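Local structure of prolyl-tRNA synthetase (Naegleria fowleri, 6NAB) at residues B[119-124]-B[169-174]; B[216-221]-B[239-244]. The protein probably joins proline to its cognate tRNA, first activating the amino acid with ATP to a prolyl-adenylate. All blocks are in the same frame, centred on the assembly; numbering follows the deposited sequence.

Contact 1. Residues B[119-124]-B[169-174]. With PRO (proline), chain N.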
loop_
_atom_site.group_PDB
_atom_site.type_symbol
_atom_site.label_atom_id
_atom_site.label_comp_id
_atom_site.label_asym_id
_atom_site.label_seq_id
_atom_site.Cartn_x
_atom_site.Cartn_y
_atom_site.Cartn_z
ATOM N N THR B 119 -11.211 11.019 -4.225
ATOM C CA THR B 119 -11.006 10.257 -5.458
ATOM C C THR B 119 -10.028 11.097 -6.273
ATOM O O THR B 119 -9.934 12.300 -6.022
ATOM C CB THR B 119 -12.319 9.996 -6.227
ATOM O OG1 THR B 119 -12.027 9.265 -7.431
ATOM C CG2 THR B 119 -13.047 11.310 -6.580
ATOM N N SER B 120 -9.310 10.515 -7.244
ATOM C CA SER B 120 -8.118 11.184 -7.782
ATOM C C SER B 120 -8.254 11.696 -9.217
ATOM O O SER B 120 -7.237 12.085 -9.806
ATOM C CB SER B 120 -6.914 10.248 -7.696
ATOM O OG SER B 120 -6.654 9.917 -6.345
ATOM N N GLU B 121 -9.463 11.731 -9.799
ATOM C CA GLU B 121 -9.608 12.295 -11.147
ATOM C C GLU B 121 -8.942 13.674 -11.265
ATOM O O GLU B 121 -8.149 13.918 -12.181
ATOM C CB GLU B 121 -11.089 12.388 -11.547
ATOM C CG GLU B 121 -11.734 11.072 -12.016
ATOM C CD GLU B 121 -12.159 10.191 -10.850
ATOM O OE1 GLU B 121 -12.040 10.649 -9.693
ATOM O OE2 GLU B 121 -12.616 9.049 -11.082
ATOM N N THR B 122 -9.273 14.599 -10.357
ATOM C CA THR B 122 -8.759 15.960 -10.473
ATOM C C THR B 122 -7.299 16.065 -10.050
ATOM O O THR B 122 -6.649 17.071 -10.371
ATOM C CB THR B 122 -9.601 16.932 -9.636
ATOM O OG1 THR B 122 -9.482 16.585 -8.251
ATOM C CG2 THR B 122 -11.112 16.881 -10.041
ATOM N N ILE B 123 -6.778 15.039 -9.369
ATOM C CA ILE B 123 -5.362 14.975 -9.002
ATOM C C ILE B 123 -4.514 14.480 -10.169
ATOM O O ILE B 123 -3.391 14.954 -10.385
ATOM C CB ILE B 123 -5.184 14.080 -7.765
ATOM C CG1 ILE B 123 -5.820 14.763 -6.552
ATOM C CG2 ILE B 123 -3.652 13.753 -7.514
ATOM C CD1 ILE B 123 -5.900 13.910 -5.307
ATOM N N MET B 124 -5.026 13.514 -10.931
ATOM C CA MET B 124 -4.243 12.838 -11.959
ATOM C C MET B 124 -4.374 13.461 -13.343
ATOM O O MET B 124 -3.423 13.404 -14.137
ATOM C CB MET B 124 -4.662 11.372 -12.034
ATOM C CG MET B 124 -4.356 10.589 -10.778
ATOM S SD MET B 124 -5.147 8.962 -10.800
ATOM C CE MET B 124 -4.162 8.141 -12.036
ATOM N N GLU B 169 -7.811 2.486 -7.396
ATOM C CA GLU B 169 -8.507 3.255 -8.417
ATOM C C GLU B 169 -7.684 3.185 -9.700
ATOM O O GLU B 169 -6.478 3.475 -9.690
ATOM C CB GLU B 169 -8.752 4.701 -7.960
ATOM C CG GLU B 169 -7.484 5.502 -7.549
ATOM C CD GLU B 169 -7.823 6.929 -7.099
ATOM O OE1 GLU B 169 -7.270 7.371 -6.066
ATOM O OE2 GLU B 169 -8.623 7.613 -7.796
ATOM N N GLY B 170 -8.310 2.713 -10.776
ATOM C CA GLY B 170 -7.678 2.658 -12.085
ATOM C C GLY B 170 -8.196 3.800 -12.944
ATOM O O GLY B 170 -9.371 4.160 -12.866
ATOM N N HIS B 171 -7.303 4.374 -13.756
ATOM C CA HIS B 171 -7.633 5.518 -14.615
ATOM C C HIS B 171 -7.020 5.271 -15.985
ATOM O O HIS B 171 -5.792 5.241 -16.118
ATOM C CB HIS B 171 -7.115 6.831 -14.020
ATOM C CG HIS B 171 -7.751 7.191 -12.722
ATOM N ND1 HIS B 171 -8.785 8.104 -12.633
ATOM C CD2 HIS B 171 -7.534 6.741 -11.462
ATOM C CE1 HIS B 171 -9.173 8.201 -11.373
ATOM N NE2 HIS B 171 -8.427 7.391 -10.641
ATOM N N SER B 172 -7.861 5.087 -16.998
ATOM C CA SER B 172 -7.388 4.772 -18.337
ATOM C C SER B 172 -7.902 5.786 -19.343
ATOM O O SER B 172 -9.006 6.327 -19.204
ATOM C CB SER B 172 -7.822 3.381 -18.778
ATOM O OG SER B 172 -7.248 2.409 -17.943
ATOM N N ALA B 173 -7.084 6.027 -20.366
ATOM C CA ALA B 173 -7.419 6.911 -21.474
ATOM C C ALA B 173 -7.181 6.170 -22.780
ATOM O O ALA B 173 -6.176 5.464 -22.918
ATOM C CB ALA B 173 -6.579 8.196 -21.443
ATOM N N PHE B 174 -8.097 6.348 -23.734
ATOM C CA PHE B 174 -8.098 5.635 -25.007
ATOM C C PHE B 174 -8.340 6.609 -26.147
ATOM O O PHE B 174 -8.871 7.709 -25.951
ATOM C CB PHE B 174 -9.187 4.552 -25.055
ATOM C CG PHE B 174 -9.079 3.542 -23.953
ATOM C CD1 PHE B 174 -8.394 2.350 -24.152
ATOM C CD2 PHE B 174 -9.663 3.784 -22.716
ATOM C CE1 PHE B 174 -8.290 1.412 -23.125
ATOM C CE2 PHE B 174 -9.553 2.858 -21.688
ATOM C CZ PHE B 174 -8.858 1.668 -21.900
HETATM N N PRO N . -13.018 7.287 -9.088
HETATM C CA PRO N . -14.246 6.496 -9.236
HETATM C C PRO N . -15.133 6.581 -7.994
HETATM O O PRO N . -16.201 5.956 -7.936
HETATM C CB PRO N . -13.726 5.065 -9.444
HETATM C CG PRO N . -12.345 5.070 -8.793
HETATM C CD PRO N . -11.807 6.442 -9.091
HETATM O OXT PRO N . -14.806 7.290 -7.032
#
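The carboxylate of E169 takes hold of S120 with both oxygens: OE1 meets the hydroxyl S120 OG at 2.6 Å, and OE2 accepts from S120 N at 3.0 Å through its syn lone pair. OE2 has a second donor, H171 NE2, which lies 2.9 Å from E169 OE2 and arrives from above the carboxylate plane, while the acceptor stays close to the plane of the imidazole. OE1 is likewise shared, since Q144 NE2 also donates to it. With ND1 bonded to Y125 OH, both nitrogens of H171 are engaged, which fixes the rotation of its ring. Over one face of that ring sits the sulfur of M124, 3.6 Å from the centroid, a Met-aromatic contact: the chain, extended at chi2 (169°), carries SD there, and a bend at chi3 (71°) lays CE along the same ring, near H171 CD2 and CG.

Next to this network the bound proline is gripped by its nitrogen. PRO N donates to T119 OG1 at 2.8 Å and to E121 OE2 at 2.7 Å; T119 OG1 in turn donates to E121 OE1, again on a syn lone pair, linking the two acceptors of the ligand. A bend at chi2 (81°) brings the E121 carboxylate back to the ligand, and S268 OG bonds to OE2 as well. H171 and E169 meanwhile place NE2 and OE2 near PRO CD, forming part of the wall beside the pyrrolidine ring.

The contact seats the start of helix 121-131 against strand 164-174, between strands 140-149 and 261-272, with helix 89-95 packed against T119 and E121.

Contact 2. Residues B[216-221]-B[239-244]. With PRO (proline), chain N.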
loop_
_atom_site.group_PDB
_atom_site.type_symbol
_atom_site.label_atom_id
_atom_site.label_comp_id
_atom_site.label_asym_id
_atom_site.label_seq_id
_atom_site.Cartn_x
_atom_site.Cartn_y
_atom_site.Cartn_z
ATOM N N GLY B 216 -20.028 13.142 -13.440
ATOM C CA GLY B 216 -19.118 13.327 -14.544
ATOM C C GLY B 216 -18.959 12.125 -15.446
ATOM O O GLY B 216 -18.274 12.227 -16.468
ATOM N N ALA B 217 -19.559 10.987 -15.101
ATOM C CA ALA B 217 -19.494 9.807 -15.946
ATOM C C ALA B 217 -20.554 9.835 -17.043
ATOM O O ALA B 217 -21.641 10.396 -16.875
ATOM C CB ALA B 217 -19.680 8.543 -15.106
ATOM N N ASP B 218 -20.227 9.214 -18.181
ATOM C CA ASP B 218 -21.267 8.961 -19.168
ATOM C C ASP B 218 -22.163 7.810 -18.717
ATOM O O ASP B 218 -23.390 7.920 -18.808
ATOM C CB ASP B 218 -20.655 8.692 -20.548
ATOM C CG ASP B 218 -20.484 9.972 -21.385
ATOM O OD1 ASP B 218 -20.955 11.056 -20.967
ATOM O OD2 ASP B 218 -19.875 9.892 -22.475
ATOM N N TYR B 219 -21.579 6.717 -18.212
ATOM C CA TYR B 219 -22.360 5.658 -17.571
ATOM C C TYR B 219 -21.498 4.953 -16.529
ATOM O O TYR B 219 -20.263 4.945 -16.611
ATOM C CB TYR B 219 -22.939 4.643 -18.583
ATOM C CG TYR B 219 -21.912 3.851 -19.385
ATOM C CD1 TYR B 219 -21.492 4.291 -20.647
ATOM C CD2 TYR B 219 -21.380 2.660 -18.895
ATOM C CE1 TYR B 219 -20.561 3.572 -21.394
ATOM C CE2 TYR B 219 -20.441 1.927 -19.632
ATOM C CZ TYR B 219 -20.028 2.390 -20.872
ATOM O OH TYR B 219 -19.090 1.665 -21.585
ATOM N N THR B 220 -22.171 4.365 -15.540
ATOM C CA THR B 220 -21.530 3.633 -14.457
ATOM C C THR B 220 -22.046 2.202 -14.479
ATOM O O THR B 220 -23.265 1.984 -14.570
ATOM C CB THR B 220 -21.835 4.302 -13.103
ATOM O OG1 THR B 220 -21.174 5.577 -13.029
ATOM C CG2 THR B 220 -21.416 3.416 -11.928
ATOM N N THR B 221 -21.127 1.233 -14.442
ATOM C CA THR B 221 -21.487 -0.170 -14.252
ATOM C C THR B 221 -21.093 -0.603 -12.850
ATOM O O THR B 221 -20.183 -0.043 -12.241
ATOM C CB THR B 221 -20.809 -1.087 -15.277
ATOM O OG1 THR B 221 -19.392 -1.129 -15.028
ATOM C CG2 THR B 221 -21.072 -0.577 -16.705
ATOM N N SER B 239 -17.276 0.503 -12.192
ATOM C CA SER B 239 -16.444 0.705 -13.365
ATOM C C SER B 239 -17.139 1.736 -14.249
ATOM O O SER B 239 -18.215 1.462 -14.799
ATOM C CB SER B 239 -16.230 -0.611 -14.104
ATOM O OG SER B 239 -15.348 -0.417 -15.190
ATOM N N HIS B 240 -16.548 2.925 -14.356
ATOM C CA HIS B 240 -17.182 4.057 -15.027
ATOM C C HIS B 240 -16.580 4.299 -16.400
ATOM O O HIS B 240 -15.356 4.236 -16.579
ATOM C CB HIS B 240 -17.029 5.357 -14.232
ATOM C CG HIS B 240 -17.283 5.221 -12.769
ATOM N ND1 HIS B 240 -18.535 4.976 -12.248
ATOM C CD2 HIS B 240 -16.439 5.308 -11.709
ATOM C CE1 HIS B 240 -18.448 4.901 -10.930
ATOM N NE2 HIS B 240 -17.190 5.113 -10.576
ATOM N N HIS B 241 -17.438 4.638 -17.358
ATOM C CA HIS B 241 -16.997 5.255 -18.598
ATOM C C HIS B 241 -17.211 6.754 -18.453
ATOM O O HIS B 241 -18.351 7.208 -18.274
ATOM C CB HIS B 241 -17.755 4.714 -19.806
ATOM C CG HIS B 241 -17.353 5.358 -21.100
ATOM N ND1 HIS B 241 -16.064 5.301 -21.591
ATOM C CD2 HIS B 241 -18.064 6.089 -21.996
ATOM C CE1 HIS B 241 -15.999 5.962 -22.732
ATOM N NE2 HIS B 241 -17.200 6.446 -23.005
ATOM N N LEU B 242 -16.122 7.518 -18.495
ATOM C CA LEU B 242 -16.207 8.964 -18.346
ATOM C C LEU B 242 -16.374 9.674 -19.677
ATOM O O LEU B 242 -16.554 10.898 -19.692
ATOM C CB LEU B 242 -14.969 9.508 -17.621
ATOM C CG LEU B 242 -14.563 8.789 -16.329
ATOM C CD1 LEU B 242 -13.249 9.354 -15.779
ATOM C CD2 LEU B 242 -15.681 8.854 -15.281
ATOM N N GLY B 243 -16.349 8.938 -20.788
ATOM C CA GLY B 243 -16.451 9.585 -22.091
ATOM C C GLY B 243 -15.350 10.612 -22.254
ATOM O O GLY B 243 -14.184 10.368 -21.914
ATOM N N GLN B 244 -15.715 11.780 -22.783
ATOM C CA GLN B 244 -14.797 12.905 -22.922
ATOM C C GLN B 244 -15.110 14.018 -21.930
ATOM O O GLN B 244 -14.649 15.147 -22.109
ATOM C CB GLN B 244 -14.808 13.445 -24.358
ATOM C CG GLN B 244 -14.297 12.453 -25.427
ATOM C CD GLN B 244 -14.639 12.885 -26.848
ATOM O OE1 GLN B 244 -15.747 13.357 -27.106
ATOM N NE2 GLN B 244 -13.688 12.723 -27.779
HETATM N N PRO N . -13.018 7.287 -9.088
HETATM C CA PRO N . -14.246 6.496 -9.236
HETATM C C PRO N . -15.133 6.581 -7.994
HETATM O O PRO N . -16.201 5.956 -7.936
HETATM C CB PRO N . -13.726 5.065 -9.444
HETATM C CG PRO N . -12.345 5.070 -8.793
HETATM C CD PRO N . -11.807 6.442 -9.091
HETATM O OXT PRO N . -14.806 7.290 -7.032
HETATM O O HOH W 1 -18.761 8.372 -24.290
HETATM O O HOH W 2 -18.458 12.019 -23.514
#
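The carbonyl oxygen of H241 is gripped by two backbone donors in succession, D218 N at 2.7 Å from H241 O and Y219 N at 3.3 Å from the same atom, both in the carbonyl plane. Two residues facing one make this a classic beta bulge at the start of strand 219-227. S239 O also accepts twice, from T221 N and from T221 OG1, the hydroxyl lying on a lone pair; chi1 of T221 (68°) sets OG1 between its backbone N and carbonyl carbon, turned to that oxygen.

The side chains of T220 and H240 run alongside each other from a non-hydrogen-bonded pair. T220 OG1 meets H240 ND1 at 2.8 Å at the edge of the imidazole, and F214 N donates to the same hydroxyl. The other nitrogen, H240 NE2, gives its hydrogen to PRO O at 2.9 Å, so T220 orients the histidine that holds the substrate carboxylate. F214 stacks on this ring and AMP touches it.

The other sheet face carries Y219 and H241. H241 CB lies over the tyrosine ring in a CH-pi contact, 3.6 Å from its centroid, and the two rings meet obliquely with planes 35° apart. Y219 OH bonds to D181, and H241 ND1 to N267. D218 OD1 is hydrogen-bonded to N245 ND2. One water, 2.6 Å from D218 OD2, also reaches H241 NE2; a second joins D218 OD2 to Q244 N.

Such pairing is that of an antiparallel beta hairpin, strands 219-227 and 232-243, here lining the proline and AMP site of a class II synthetase core.

Overall arrangement
Following the chain from the N terminus, contact 1 comes first: helix 121-131 begins beside it, and the chain returns through strand 140-149 before strand 164-174 closes a long loop. Helix 177-198 and strand 204-207 come next, then the hairpin in which contact 2 closes a much shorter loop. The two are in series, neither nested nor crossed. Strand 261-272 joins them, pairing with strand 164-174 on one hand and strand 232-243 on the other. With centres about 12 Å apart and no direct touch, they share one proline: contact 1 binds its nitrogen, contact 2 a carboxylate oxygen, and R150 adds a further hydrogen bond.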